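Local coordinates for protein beta-1,4-galactanase (Thielavia heterothallica, PDB 1HJS) that hydrolyses beta-1,4-galactosidic linkages in type I arabinogalactans, as a family 53 glycoside hydrolase of clan GH-A, at residues A[116-121]-A[166-171]; A[214-219]-A[257-262]; A[247-252]-A[308-313]. All coordinates share one frame; numbering follows the deposited sequence.

Interaction 1: residues A[116-121]-A[166-171]; sequences AANKLQ and DSSLSP
Gln-121, Leu-169 and Ser-168 bury the most surface where the last turns of helix 102-122 meet the loop that leaves helix 150-165. The side chain of Gln-121 reaches over the loop backbone. Its CG stands anti to the backbone N (chi1 171°), and the chain then bends at chi2, which lays the amide alongside the peptides of 168-170. There OE1 accepts a hydrogen bond from the backbone N of Ser-170 at 3.0 Å. The donor stands well above the carbonyl plane. OE1 also accepts from Gln-126. On the other arm of the amide, NE2 donates to a water that in turn donates to Ser-170 O. Both arms are thus engaged at Ser-170, OE1 directly and NE2 through water, which would hold the amide's rotation.

Ser-168 fits between Gln-121 and Asn-118. Its OG lies 3.2 Å from Gln-121 CG and donates to Asn-118 OD1 at 3.0 Å. The same OD1 accepts a hydrogen bond from the backbone N of Ser-168 at 2.9 Å, almost straight along its C=O direction, while the hydroxyl comes from above the carbonyl plane. Two donors of one residue thus grip one oxygen.

Leu-169 supplies the apolar part. Its CD1 packs on Ala-117 CB at 3.6 Å, and its CD2 lies 3.4 Å from Ala-117 O, with Leu-120 CB a little farther off. Pro-127 also touches this leucine. Ala-117 CB meets Ser-167 CB at 3.4 Å, tight for two carbons. Ser-167 OG turns to Ile-164 O, back in the helix before the loop.

Helix side chains bind the backbone of a loop between a helix and the next strand, 174-179. This is helix-end to alpha-beta-loop packing at the N-terminal end of the strands of a TIM barrel, away from the catalytic residues.

Interaction 2: residues A[214-219]-A[257-262]; sequences YPFYSS and YSFPSD
Between Ser-218 and Ser-258 a water is gripped by three backbone groups. It donates to Pro-215 O at 2.7 Å and to Ser-258 O at 2.9 Å, and it accepts from Ser-218 N at 2.8 Å. Two more waters bridge the segments. One joins Phe-216 O to Tyr-257 N, the other Ser-219 O to Ser-261 N.

The side chains fill in between. Tyr-257 lays its ring against the backbone of Tyr-217, whose carbonyl oxygen sits over the centre of one face, 3.6 Å above the plane. The ring gets there because CG lies beside its own backbone N, anti to the carbonyl carbon (chi1 -57°). Phe-259 offers a face to Pro-215 O, off toward the rim, and lies alongside the proline ring. Its CZ touches Phe-216 CB at 3.8 Å. Trp-248 and Phe-268 also meet the Phe-259 ring. Pro-260 adds a CA-H...O contact, its CA 3.4 Å from Ser-219 O, and its CD reaches Pro-215 O at 3.1 Å.

These loops follow the strands 208-212 and 240-245. Tyr-214 OH, at the start of the first, is hydrogen-bonded to OE1 of Glu-245, assigned as the nucleophile. With no direct hydrogen bond between the two segments, their polar backbone groups are joined through waters, so the fit probably depends on those waters as well as on the ring packing.

Interaction 3: residues A[247-252]-A[308-313]; sequences NWPISC and SSCADN
Asn-313 and Asn-247 cross at about a right angle, with their amide planes 28° apart. CB of Asn-313 lies 3.7 Å from Asn-247 OD1. Each amide has its polar partner beyond the pair: Asn-247 ND2 donates to Trp-296 O, and Asn-313 ND2 to Asn-305 O. Asn-313 also runs beside Pro-249, pointing the same way, with OD1 3.0 Å from Pro-249 CB.

Ile-250 slants across Asp-312. Its CG1 lies between the backbone N and the carbonyl carbon (chi1 54°), which carries CD1 to within 3.4 Å of Asp-312 OD2. OD1 of the carboxylate is hydrogen-bonded to Thr-314 OG1. With an alanine here, Thr-314 OG1 would probably lose this acceptor and a gap would open beside the end of Ile-250.

Ser-251 and Asp-312 form a single antiparallel bridge, a hydrogen-bonded pair. Asp-312 O accepts from Ile-250 N at 2.8 Å and weakly from Ser-251 N, a classic beta bulge. Asp-312 N donates to Ser-251 O at 3.0 Å. Next to it, the Cys-252 to Cys-310 disulfide (SG to SG 2.0 Å, chi3 -77°) locks the segments covalently.

The contact joins the loop between strand 240-245 and helix 270-285 to the loop after strand 290-296. Trp-248 stacks on Phe-276 of that helix, and Tyr-295 OH, from the last strand, is hydrogen-bonded to Trp-248 N and Asn-313 O.

Overall arrangement
From the N terminus, interaction 1 comes first. It ties helix 102-122 to the loop before strand 174-179, and it closes before the other two begin. Its centre lies about 40 Å from that of interaction 2, on the opposite side of the chain's centre. Segment 214-219 then opens interaction 2, and 247-252 opens interaction 3 before 257-262 closes the former. Segment 308-313 closes the latter, so these two cross. They join the loops after strands 208-212, 240-245 and 290-296 of the barrel, and they touch: Phe-216 packs on Ser-308 and Asn-313, and Pro-215 on Asn-247. These loops lie at the active-site end of the barrel; the loop of interaction 1 leads into a strand.

Interaction 1: residues A[116-121]-A[166-171]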
ATOM      1  N   ALA A 116     -13.452   1.329  13.365  1.00 14.19           N
ATOM      2  CA  ALA A 116     -13.357   1.473  11.917  1.00 13.93           C
ATOM      3  C   ALA A 116     -13.803   0.192  11.216  1.00 13.44           C
ATOM      4  O   ALA A 116     -14.555   0.239  10.246  1.00 12.89           O
ATOM      5  CB  ALA A 116     -11.926   1.819  11.519  1.00 14.04           C
ATOM      6  N   ALA A 117     -13.332  -0.950  11.712  1.00 13.89           N
ATOM      7  CA  ALA A 117     -13.687  -2.242  11.128  1.00 14.22           C
ATOM      8  C   ALA A 117     -15.194  -2.472  11.169  1.00 14.35           C
ATOM      9  O   ALA A 117     -15.783  -2.935  10.191  1.00 13.54           O
ATOM     10  CB  ALA A 117     -12.967  -3.371  11.865  1.00 13.91           C
ATOM     11  N   ASN A 118     -15.814  -2.157  12.303  1.00 14.85           N
ATOM     12  CA  ASN A 118     -17.258  -2.335  12.440  1.00 15.88           C
ATOM     13  C   ASN A 118     -18.021  -1.406  11.505  1.00 16.02           C
ATOM     14  O   ASN A 118     -19.040  -1.790  10.931  1.00 16.28           O
ATOM     15  CB  ASN A 118     -17.703  -2.090  13.887  1.00 16.58           C
ATOM     16  CG  ASN A 118     -17.241  -3.183  14.831  1.00 16.95           C
ATOM     17  OD1 ASN A 118     -17.046  -4.328  14.424  1.00 18.28           O
ATOM     18  ND2 ASN A 118     -17.083  -2.840  16.104  1.00 17.54           N
ATOM     19  N   LYS A 119     -17.530  -0.179  11.351  1.00 16.05           N
ATOM     20  CA  LYS A 119     -18.192   0.778  10.469  1.00 15.96           C
ATOM     21  C   LYS A 119     -18.088   0.321   9.024  1.00 15.16           C
ATOM     22  O   LYS A 119     -19.008   0.521   8.235  1.00 14.36           O
ATOM     23  CB  LYS A 119     -17.591   2.174  10.643  1.00 16.88           C
ATOM     24  CG  LYS A 119     -17.974   2.817  11.968  1.00 18.74           C
ATOM     25  CD  LYS A 119     -17.334   4.182  12.157  1.00 20.40           C
ATOM     26  CE  LYS A 119     -17.758   4.800  13.488  1.00 21.22           C
ATOM     27  NZ  LYS A 119     -16.981   6.031  13.802  1.00 21.40           N
ATOM     28  N   LEU A 120     -16.966  -0.301   8.678  1.00 14.71           N
ATOM     29  CA  LEU A 120     -16.787  -0.812   7.324  1.00 14.52           C
ATOM     30  C   LEU A 120     -17.787  -1.950   7.112  1.00 14.98           C
ATOM     31  O   LEU A 120     -18.489  -1.998   6.097  1.00 14.91           O
ATOM     32  CB  LEU A 120     -15.356  -1.324   7.135  1.00 13.99           C
ATOM     33  CG  LEU A 120     -14.304  -0.223   6.963  1.00 14.08           C
ATOM     34  CD1 LEU A 120     -12.901  -0.794   7.140  1.00 14.07           C
ATOM     35  CD2 LEU A 120     -14.462   0.404   5.583  1.00 14.18           C
ATOM     36  N   GLN A 121     -17.849  -2.858   8.081  1.00 14.83           N
ATOM     37  CA  GLN A 121     -18.772  -3.986   8.019  1.00 15.69           C
ATOM     38  C   GLN A 121     -20.209  -3.484   7.857  1.00 15.81           C
ATOM     39  O   GLN A 121     -20.961  -3.988   7.018  1.00 15.20           O
ATOM     40  CB  GLN A 121     -18.651  -4.822   9.299  1.00 16.51           C
ATOM     41  CG  GLN A 121     -19.707  -5.915   9.476  1.00 17.86           C
ATOM     42  CD  GLN A 121     -19.714  -6.936   8.356  1.00 18.36           C
ATOM     43  OE1 GLN A 121     -18.678  -7.235   7.760  1.00 18.22           O
ATOM     44  NE2 GLN A 121     -20.890  -7.492   8.076  1.00 18.82           N
ATOM     45  N   ASP A 166     -11.458  -8.862  16.634  1.00 16.13           N
ATOM     46  CA  ASP A 166     -12.644  -8.765  17.487  1.00 16.69           C
ATOM     47  C   ASP A 166     -13.795  -8.017  16.820  1.00 16.36           C
ATOM     48  O   ASP A 166     -14.865  -7.873  17.409  1.00 16.12           O
ATOM     49  CB  ASP A 166     -12.315  -8.061  18.810  1.00 16.48           C
ATOM     50  CG  ASP A 166     -11.418  -8.892  19.714  1.00 17.13           C
ATOM     51  OD1 ASP A 166     -11.315 -10.117  19.504  1.00 17.71           O
ATOM     52  OD2 ASP A 166     -10.824  -8.317  20.649  1.00 16.91           O
ATOM     53  N   SER A 167     -13.579  -7.549  15.594  1.00 16.31           N
ATOM     54  CA  SER A 167     -14.609  -6.799  14.877  1.00 16.06           C
ATOM     55  C   SER A 167     -15.667  -7.701  14.259  1.00 15.80           C
ATOM     56  O   SER A 167     -15.536  -8.927  14.257  1.00 15.68           O
ATOM     57  CB  SER A 167     -13.981  -5.951  13.770  1.00 15.83           C
ATOM     58  OG  SER A 167     -13.603  -6.763  12.675  1.00 17.07           O
ATOM     59  N   SER A 168     -16.706  -7.073  13.716  1.00 15.72           N
ATOM     60  CA  SER A 168     -17.807  -7.791  13.088  1.00 16.08           C
ATOM     61  C   SER A 168     -17.569  -8.067  11.606  1.00 15.66           C
ATOM     62  O   SER A 168     -18.446  -8.602  10.929  1.00 15.23           O
ATOM     63  CB  SER A 168     -19.101  -6.997  13.248  1.00 15.59           C
ATOM     64  OG  SER A 168     -18.981  -5.733  12.614  1.00 17.46           O
ATOM     65  N   LEU A 169     -16.395  -7.697  11.098  1.00 15.34           N
ATOM     66  CA  LEU A 169     -16.082  -7.931   9.694  1.00 15.78           C
ATOM     67  C   LEU A 169     -16.242  -9.407   9.363  1.00 16.39           C
ATOM     68  O   LEU A 169     -15.623 -10.265   9.997  1.00 16.49           O
ATOM     69  CB  LEU A 169     -14.647  -7.488   9.375  1.00 14.86           C
ATOM     70  CG  LEU A 169     -14.405  -5.983   9.218  1.00 14.43           C
ATOM     71  CD1 LEU A 169     -12.906  -5.710   9.105  1.00 13.64           C
ATOM     72  CD2 LEU A 169     -15.131  -5.472   7.979  1.00 14.15           C
ATOM     73  N   SER A 170     -17.070  -9.700   8.366  1.00 16.72           N
ATOM     74  CA  SER A 170     -17.296 -11.081   7.961  1.00 17.00           C
ATOM     75  C   SER A 170     -17.535 -11.156   6.456  1.00 17.44           C
ATOM     76  O   SER A 170     -18.539 -10.649   5.951  1.00 17.56           O
ATOM     77  CB  SER A 170     -18.501 -11.656   8.712  1.00 17.76           C
ATOM     78  OG  SER A 170     -18.653 -13.041   8.450  1.00 18.19           O
ATOM     79  N   PRO A 171     -16.618 -11.803   5.722  1.00 17.22           N
ATOM     80  CA  PRO A 171     -15.413 -12.456   6.248  1.00 17.33           C
ATOM     81  C   PRO A 171     -14.337 -11.497   6.751  1.00 17.03           C
ATOM     82  O   PRO A 171     -14.353 -10.304   6.442  1.00 16.38           O
ATOM     83  CB  PRO A 171     -14.933 -13.284   5.062  1.00 17.81           C
ATOM     84  CG  PRO A 171     -15.294 -12.407   3.904  1.00 18.42           C
ATOM     85  CD  PRO A 171     -16.697 -11.958   4.257  1.00 17.94           C
TER
HETATM   86  O   HOH W   1     -21.098 -10.104   6.676  1.00 15.87           O

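Interaction 2: residues A[214-219]-A[257-262]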
ATOM      1  N   TYR A 214      10.341   0.830  -4.986  1.00 11.20           N
ATOM      2  CA  TYR A 214      10.458   1.919  -5.950  1.00 11.98           C
ATOM      3  C   TYR A 214      11.864   1.900  -6.550  1.00 12.40           C
ATOM      4  O   TYR A 214      12.839   1.577  -5.864  1.00 12.72           O
ATOM      5  CB  TYR A 214      10.202   3.257  -5.257  1.00 11.61           C
ATOM      6  CG  TYR A 214       8.755   3.490  -4.881  1.00 11.76           C
ATOM      7  CD1 TYR A 214       7.803   3.801  -5.851  1.00 11.36           C
ATOM      8  CD2 TYR A 214       8.339   3.415  -3.551  1.00 12.05           C
ATOM      9  CE1 TYR A 214       6.474   4.036  -5.508  1.00 12.25           C
ATOM     10  CE2 TYR A 214       7.006   3.650  -3.197  1.00 12.19           C
ATOM     11  CZ  TYR A 214       6.085   3.962  -4.180  1.00 11.78           C
ATOM     12  OH  TYR A 214       4.773   4.223  -3.847  1.00 12.63           O
ATOM     13  N   PRO A 215      11.988   2.253  -7.835  1.00 12.60           N
ATOM     14  CA  PRO A 215      13.300   2.250  -8.485  1.00 12.72           C
ATOM     15  C   PRO A 215      14.070   3.565  -8.445  1.00 13.55           C
ATOM     16  O   PRO A 215      15.240   3.601  -8.826  1.00 14.26           O
ATOM     17  CB  PRO A 215      12.952   1.861  -9.913  1.00 12.86           C
ATOM     18  CG  PRO A 215      11.681   2.664 -10.138  1.00 12.58           C
ATOM     19  CD  PRO A 215      10.908   2.431  -8.830  1.00 12.82           C
ATOM     20  N   PHE A 216      13.438   4.633  -7.975  1.00 13.43           N
ATOM     21  CA  PHE A 216      14.079   5.943  -7.984  1.00 14.22           C
ATOM     22  C   PHE A 216      14.474   6.606  -6.668  1.00 14.57           C
ATOM     23  O   PHE A 216      14.587   7.831  -6.609  1.00 15.23           O
ATOM     24  CB  PHE A 216      13.214   6.912  -8.795  1.00 13.27           C
ATOM     25  CG  PHE A 216      11.741   6.738  -8.573  1.00 13.40           C
ATOM     26  CD1 PHE A 216      11.193   6.853  -7.298  1.00 13.59           C
ATOM     27  CD2 PHE A 216      10.897   6.455  -9.638  1.00 13.44           C
ATOM     28  CE1 PHE A 216       9.817   6.689  -7.087  1.00 13.77           C
ATOM     29  CE2 PHE A 216       9.520   6.290  -9.437  1.00 13.97           C
ATOM     30  CZ  PHE A 216       8.983   6.408  -8.160  1.00 13.33           C
ATOM     31  N   TYR A 217      14.701   5.817  -5.626  1.00 15.02           N
ATOM     32  CA  TYR A 217      15.106   6.370  -4.335  1.00 15.52           C
ATOM     33  C   TYR A 217      16.448   5.798  -3.897  1.00 16.33           C
ATOM     34  O   TYR A 217      16.939   6.108  -2.809  1.00 16.20           O
ATOM     35  CB  TYR A 217      14.055   6.073  -3.266  1.00 15.80           C
ATOM     36  CG  TYR A 217      12.754   6.812  -3.467  1.00 16.12           C
ATOM     37  CD1 TYR A 217      12.735   8.202  -3.605  1.00 16.67           C
ATOM     38  CD2 TYR A 217      11.538   6.129  -3.518  1.00 16.45           C
ATOM     39  CE1 TYR A 217      11.541   8.892  -3.790  1.00 17.03           C
ATOM     40  CE2 TYR A 217      10.337   6.809  -3.705  1.00 16.30           C
ATOM     41  CZ  TYR A 217      10.345   8.188  -3.839  1.00 16.80           C
ATOM     42  OH  TYR A 217       9.163   8.863  -4.022  1.00 16.76           O
ATOM     43  N   SER A 218      17.034   4.966  -4.754  1.00 16.29           N
ATOM     44  CA  SER A 218      18.314   4.323  -4.469  1.00 16.98           C
ATOM     45  C   SER A 218      18.624   3.289  -5.538  1.00 16.91           C
ATOM     46  O   SER A 218      17.757   2.510  -5.928  1.00 16.74           O
ATOM     47  CB  SER A 218      18.273   3.629  -3.104  1.00 17.11           C
ATOM     48  OG  SER A 218      19.386   2.758  -2.943  1.00 18.24           O
ATOM     49  N   SER A 219      19.867   3.278  -6.010  1.00 16.71           N
ATOM     50  CA  SER A 219      20.280   2.322  -7.030  1.00 16.75           C
ATOM     51  C   SER A 219      20.363   0.910  -6.451  1.00 16.63           C
ATOM     52  O   SER A 219      20.533  -0.061  -7.189  1.00 16.37           O
ATOM     53  CB  SER A 219      21.642   2.723  -7.612  1.00 17.05           C
ATOM     54  OG  SER A 219      22.627   2.782  -6.599  1.00 16.40           O
ATOM     55  N   TYR A 257      18.472  10.034  -7.957  1.00 22.14           N
ATOM     56  CA  TYR A 257      19.333   8.877  -7.735  1.00 22.10           C
ATOM     57  C   TYR A 257      19.488   8.081  -9.020  1.00 21.63           C
ATOM     58  O   TYR A 257      18.620   8.118  -9.894  1.00 21.19           O
ATOM     59  CB  TYR A 257      18.751   7.952  -6.664  1.00 22.97           C
ATOM     60  CG  TYR A 257      18.502   8.610  -5.331  1.00 24.22           C
ATOM     61  CD1 TYR A 257      17.291   9.245  -5.061  1.00 24.87           C
ATOM     62  CD2 TYR A 257      19.482   8.607  -4.336  1.00 24.91           C
ATOM     63  CE1 TYR A 257      17.059   9.863  -3.833  1.00 25.50           C
ATOM     64  CE2 TYR A 257      19.261   9.224  -3.108  1.00 25.70           C
ATOM     65  CZ  TYR A 257      18.049   9.850  -2.864  1.00 25.79           C
ATOM     66  OH  TYR A 257      17.828  10.476  -1.658  1.00 26.49           O
ATOM     67  N   SER A 258      20.599   7.364  -9.138  1.00 21.05           N
ATOM     68  CA  SER A 258      20.834   6.534 -10.310  1.00 20.36           C
ATOM     69  C   SER A 258      19.888   5.343 -10.183  1.00 19.40           C
ATOM     70  O   SER A 258      19.614   4.879  -9.077  1.00 18.23           O
ATOM     71  CB  SER A 258      22.289   6.052 -10.334  1.00 21.56           C
ATOM     72  OG  SER A 258      23.186   7.151 -10.293  1.00 22.38           O
ATOM     73  N   PHE A 259      19.376   4.859 -11.307  1.00 19.44           N
ATOM     74  CA  PHE A 259      18.463   3.724 -11.280  1.00 19.31           C
ATOM     75  C   PHE A 259      19.209   2.412 -11.061  1.00 19.26           C
ATOM     76  O   PHE A 259      20.398   2.308 -11.367  1.00 18.58           O
ATOM     77  CB  PHE A 259      17.657   3.666 -12.582  1.00 19.68           C
ATOM     78  CG  PHE A 259      16.401   4.491 -12.547  1.00 20.24           C
ATOM     79  CD1 PHE A 259      16.450   5.849 -12.247  1.00 20.66           C
ATOM     80  CD2 PHE A 259      15.164   3.904 -12.792  1.00 19.78           C
ATOM     81  CE1 PHE A 259      15.279   6.611 -12.186  1.00 20.58           C
ATOM     82  CE2 PHE A 259      13.995   4.656 -12.734  1.00 20.32           C
ATOM     83  CZ  PHE A 259      14.051   6.010 -12.431  1.00 20.22           C
ATOM     84  N   PRO A 260      18.523   1.397 -10.509  1.00 18.96           N
ATOM     85  CA  PRO A 260      19.151   0.096 -10.259  1.00 19.12           C
ATOM     86  C   PRO A 260      19.709  -0.485 -11.554  1.00 19.40           C
ATOM     87  O   PRO A 260      19.113  -0.332 -12.624  1.00 18.64           O
ATOM     88  CB  PRO A 260      18.006  -0.737  -9.689  1.00 18.80           C
ATOM     89  CG  PRO A 260      17.168   0.288  -8.984  1.00 19.04           C
ATOM     90  CD  PRO A 260      17.144   1.420  -9.988  1.00 19.05           C
ATOM     91  N   SER A 261      20.849  -1.158 -11.450  1.00 19.92           N
ATOM     92  CA  SER A 261      21.506  -1.733 -12.616  1.00 20.30           C
ATOM     93  C   SER A 261      20.649  -2.641 -13.496  1.00 20.36           C
ATOM     94  O   SER A 261      20.739  -2.563 -14.721  1.00 19.97           O
ATOM     95  CB  SER A 261      22.771  -2.489 -12.188  1.00 21.25           C
ATOM     96  OG  SER A 261      22.455  -3.573 -11.334  1.00 22.88           O
ATOM     97  N   ASP A 262      19.817  -3.496 -12.899  1.00 20.10           N
ATOM     98  CA  ASP A 262      19.007  -4.397 -13.713  1.00 20.73           C
ATOM     99  C   ASP A 262      17.690  -3.856 -14.263  1.00 21.24           C
ATOM    100  O   ASP A 262      16.836  -4.630 -14.696  1.00 21.14           O
ATOM    101  CB  ASP A 262      18.750  -5.736 -12.993  1.00 20.02           C
ATOM    102  CG  ASP A 262      18.182  -5.567 -11.600  1.00 19.89           C
ATOM    103  OD1 ASP A 262      17.597  -4.504 -11.305  1.00 18.31           O
ATOM    104  OD2 ASP A 262      18.310  -6.523 -10.801  1.00 18.98           O
TER
HETATM  105  O   HOH W   2      17.157   5.083  -7.577  1.00 10.32           O
HETATM  106  O   HOH W   3      16.061   9.049  -8.974  1.00 13.91           O
HETATM  107  O   HOH W   4      22.471  -0.887  -9.132  1.00 19.58           O

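Interaction 3: residues A[247-252]-A[308-313]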
ATOM      1  N   ASN A 247       6.168   2.056  -8.628  1.00 11.26           N
ATOM      2  CA  ASN A 247       5.985   3.029  -9.704  1.00 11.76           C
ATOM      3  C   ASN A 247       7.086   2.816 -10.745  1.00 12.00           C
ATOM      4  O   ASN A 247       8.138   2.252 -10.440  1.00 11.33           O
ATOM      5  CB  ASN A 247       6.195   4.464  -9.195  1.00 11.51           C
ATOM      6  CG  ASN A 247       4.947   5.114  -8.616  1.00 11.58           C
ATOM      7  OD1 ASN A 247       5.033   6.220  -8.081  1.00 11.36           O
ATOM      8  ND2 ASN A 247       3.796   4.457  -8.729  1.00 10.86           N
ATOM      9  N   TRP A 248       6.820   3.267 -11.967  1.00 12.13           N
ATOM     10  CA  TRP A 248       7.810   3.275 -13.042  1.00 12.52           C
ATOM     11  C   TRP A 248       7.444   4.507 -13.857  1.00 13.07           C
ATOM     12  O   TRP A 248       6.287   4.698 -14.233  1.00 12.92           O
ATOM     13  CB  TRP A 248       7.784   2.036 -13.933  1.00 12.12           C
ATOM     14  CG  TRP A 248       8.905   2.129 -14.935  1.00 11.62           C
ATOM     15  CD1 TRP A 248       8.820   2.573 -16.225  1.00 11.84           C
ATOM     16  CD2 TRP A 248      10.297   1.891 -14.687  1.00 12.16           C
ATOM     17  NE1 TRP A 248      10.072   2.627 -16.793  1.00 11.91           N
ATOM     18  CE2 TRP A 248      10.997   2.215 -15.872  1.00 12.26           C
ATOM     19  CE3 TRP A 248      11.023   1.439 -13.573  1.00 12.01           C
ATOM     20  CZ2 TRP A 248      12.390   2.101 -15.978  1.00 12.56           C
ATOM     21  CZ3 TRP A 248      12.408   1.326 -13.677  1.00 12.74           C
ATOM     22  CH2 TRP A 248      13.077   1.657 -14.875  1.00 12.52           C
ATOM     23  N   PRO A 249       8.429   5.363 -14.143  1.00 13.73           N
ATOM     24  CA  PRO A 249       8.138   6.576 -14.904  1.00 13.68           C
ATOM     25  C   PRO A 249       7.962   6.501 -16.409  1.00 14.46           C
ATOM     26  O   PRO A 249       8.586   5.680 -17.090  1.00 14.33           O
ATOM     27  CB  PRO A 249       9.291   7.500 -14.510  1.00 13.94           C
ATOM     28  CG  PRO A 249      10.427   6.564 -14.361  1.00 14.67           C
ATOM     29  CD  PRO A 249       9.832   5.340 -13.683  1.00 13.71           C
ATOM     30  N   ILE A 250       7.084   7.361 -16.917  1.00 14.81           N
ATOM     31  CA  ILE A 250       6.879   7.477 -18.352  1.00 16.09           C
ATOM     32  C   ILE A 250       7.726   8.692 -18.731  1.00 16.25           C
ATOM     33  O   ILE A 250       7.905   9.012 -19.903  1.00 16.60           O
ATOM     34  CB  ILE A 250       5.392   7.712 -18.737  1.00 16.51           C
ATOM     35  CG1 ILE A 250       4.818   8.912 -17.995  1.00 16.58           C
ATOM     36  CG2 ILE A 250       4.585   6.456 -18.457  1.00 16.11           C
ATOM     37  CD1 ILE A 250       3.377   9.216 -18.383  1.00 17.36           C
ATOM     38  N   SER A 251       8.254   9.357 -17.708  1.00 16.21           N
ATOM     39  CA  SER A 251       9.113  10.523 -17.894  1.00 16.67           C
ATOM     40  C   SER A 251       9.935  10.791 -16.637  1.00 16.66           C
ATOM     41  O   SER A 251       9.386  10.926 -15.545  1.00 15.45           O
ATOM     42  CB  SER A 251       8.278  11.760 -18.242  1.00 17.18           C
ATOM     43  OG  SER A 251       9.117  12.882 -18.457  1.00 19.19           O
ATOM     44  N   CYS A 252      11.255  10.849 -16.790  1.00 16.60           N
ATOM     45  CA  CYS A 252      12.145  11.111 -15.663  1.00 16.84           C
ATOM     46  C   CYS A 252      13.400  11.828 -16.139  1.00 17.90           C
ATOM     47  O   CYS A 252      14.498  11.276 -16.089  1.00 18.01           O
ATOM     48  CB  CYS A 252      12.570   9.815 -14.958  1.00 16.49           C
ATOM     49  SG  CYS A 252      13.285  10.221 -13.332  1.00 14.38           S
ATOM     50  N   SER A 308       8.052  11.731  -6.140  1.00 12.26           N
ATOM     51  CA  SER A 308       9.412  11.325  -6.498  1.00 12.78           C
ATOM     52  C   SER A 308      10.104  12.401  -7.323  1.00 12.38           C
ATOM     53  O   SER A 308       9.487  13.393  -7.697  1.00 12.32           O
ATOM     54  CB  SER A 308       9.389  10.037  -7.318  1.00 12.74           C
ATOM     55  OG  SER A 308       9.000  10.312  -8.653  1.00 13.36           O
ATOM     56  N   SER A 309      11.384  12.186  -7.616  1.00 12.93           N
ATOM     57  CA  SER A 309      12.160  13.142  -8.407  1.00 13.34           C
ATOM     58  C   SER A 309      11.838  13.006  -9.896  1.00 14.05           C
ATOM     59  O   SER A 309      12.175  13.877 -10.703  1.00 13.73           O
ATOM     60  CB  SER A 309      13.661  12.922  -8.172  1.00 13.19           C
ATOM     61  OG  SER A 309      14.069  11.641  -8.625  1.00 13.36           O
ATOM     62  N   CYS A 310      11.181  11.911 -10.262  1.00 14.20           N
ATOM     63  CA  CYS A 310      10.818  11.683 -11.657  1.00 15.06           C
ATOM     64  C   CYS A 310       9.545  12.451 -12.008  1.00 14.94           C
ATOM     65  O   CYS A 310       8.552  12.379 -11.287  1.00 15.18           O
ATOM     66  CB  CYS A 310      10.604  10.196 -11.910  1.00 15.15           C
ATOM     67  SG  CYS A 310      12.113   9.192 -12.019  1.00 16.91           S
ATOM     68  N   ALA A 311       9.571  13.157 -13.133  1.00 13.88           N
ATOM     69  CA  ALA A 311       8.446  13.979 -13.568  1.00 13.78           C
ATOM     70  C   ALA A 311       7.071  13.314 -13.682  1.00 13.61           C
ATOM     71  O   ALA A 311       6.069  13.900 -13.276  1.00 13.00           O
ATOM     72  CB  ALA A 311       8.792  14.659 -14.892  1.00 14.02           C
ATOM     73  N   ASP A 312       7.002  12.107 -14.233  1.00 13.16           N
ATOM     74  CA  ASP A 312       5.697  11.466 -14.392  1.00 13.89           C
ATOM     75  C   ASP A 312       5.725   9.957 -14.188  1.00 12.86           C
ATOM     76  O   ASP A 312       6.400   9.234 -14.925  1.00 12.80           O
ATOM     77  CB  ASP A 312       5.141  11.773 -15.788  1.00 14.68           C
ATOM     78  CG  ASP A 312       3.641  11.546 -15.890  1.00 16.46           C
ATOM     79  OD1 ASP A 312       3.094  10.744 -15.103  1.00 15.69           O
ATOM     80  OD2 ASP A 312       3.011  12.170 -16.776  1.00 16.91           O
ATOM     81  N   ASN A 313       4.977   9.492 -13.191  1.00 12.41           N
ATOM     82  CA  ASN A 313       4.884   8.067 -12.879  1.00 12.29           C
ATOM     83  C   ASN A 313       3.459   7.557 -13.041  1.00 12.12           C
ATOM     84  O   ASN A 313       3.170   6.411 -12.708  1.00 12.16           O
ATOM     85  CB  ASN A 313       5.324   7.795 -11.438  1.00 12.55           C
ATOM     86  CG  ASN A 313       6.805   7.945 -11.247  1.00 12.52           C
ATOM     87  OD1 ASN A 313       7.596   7.374 -11.997  1.00 14.00           O
ATOM     88  ND2 ASN A 313       7.197   8.709 -10.236  1.00 12.59           N
TER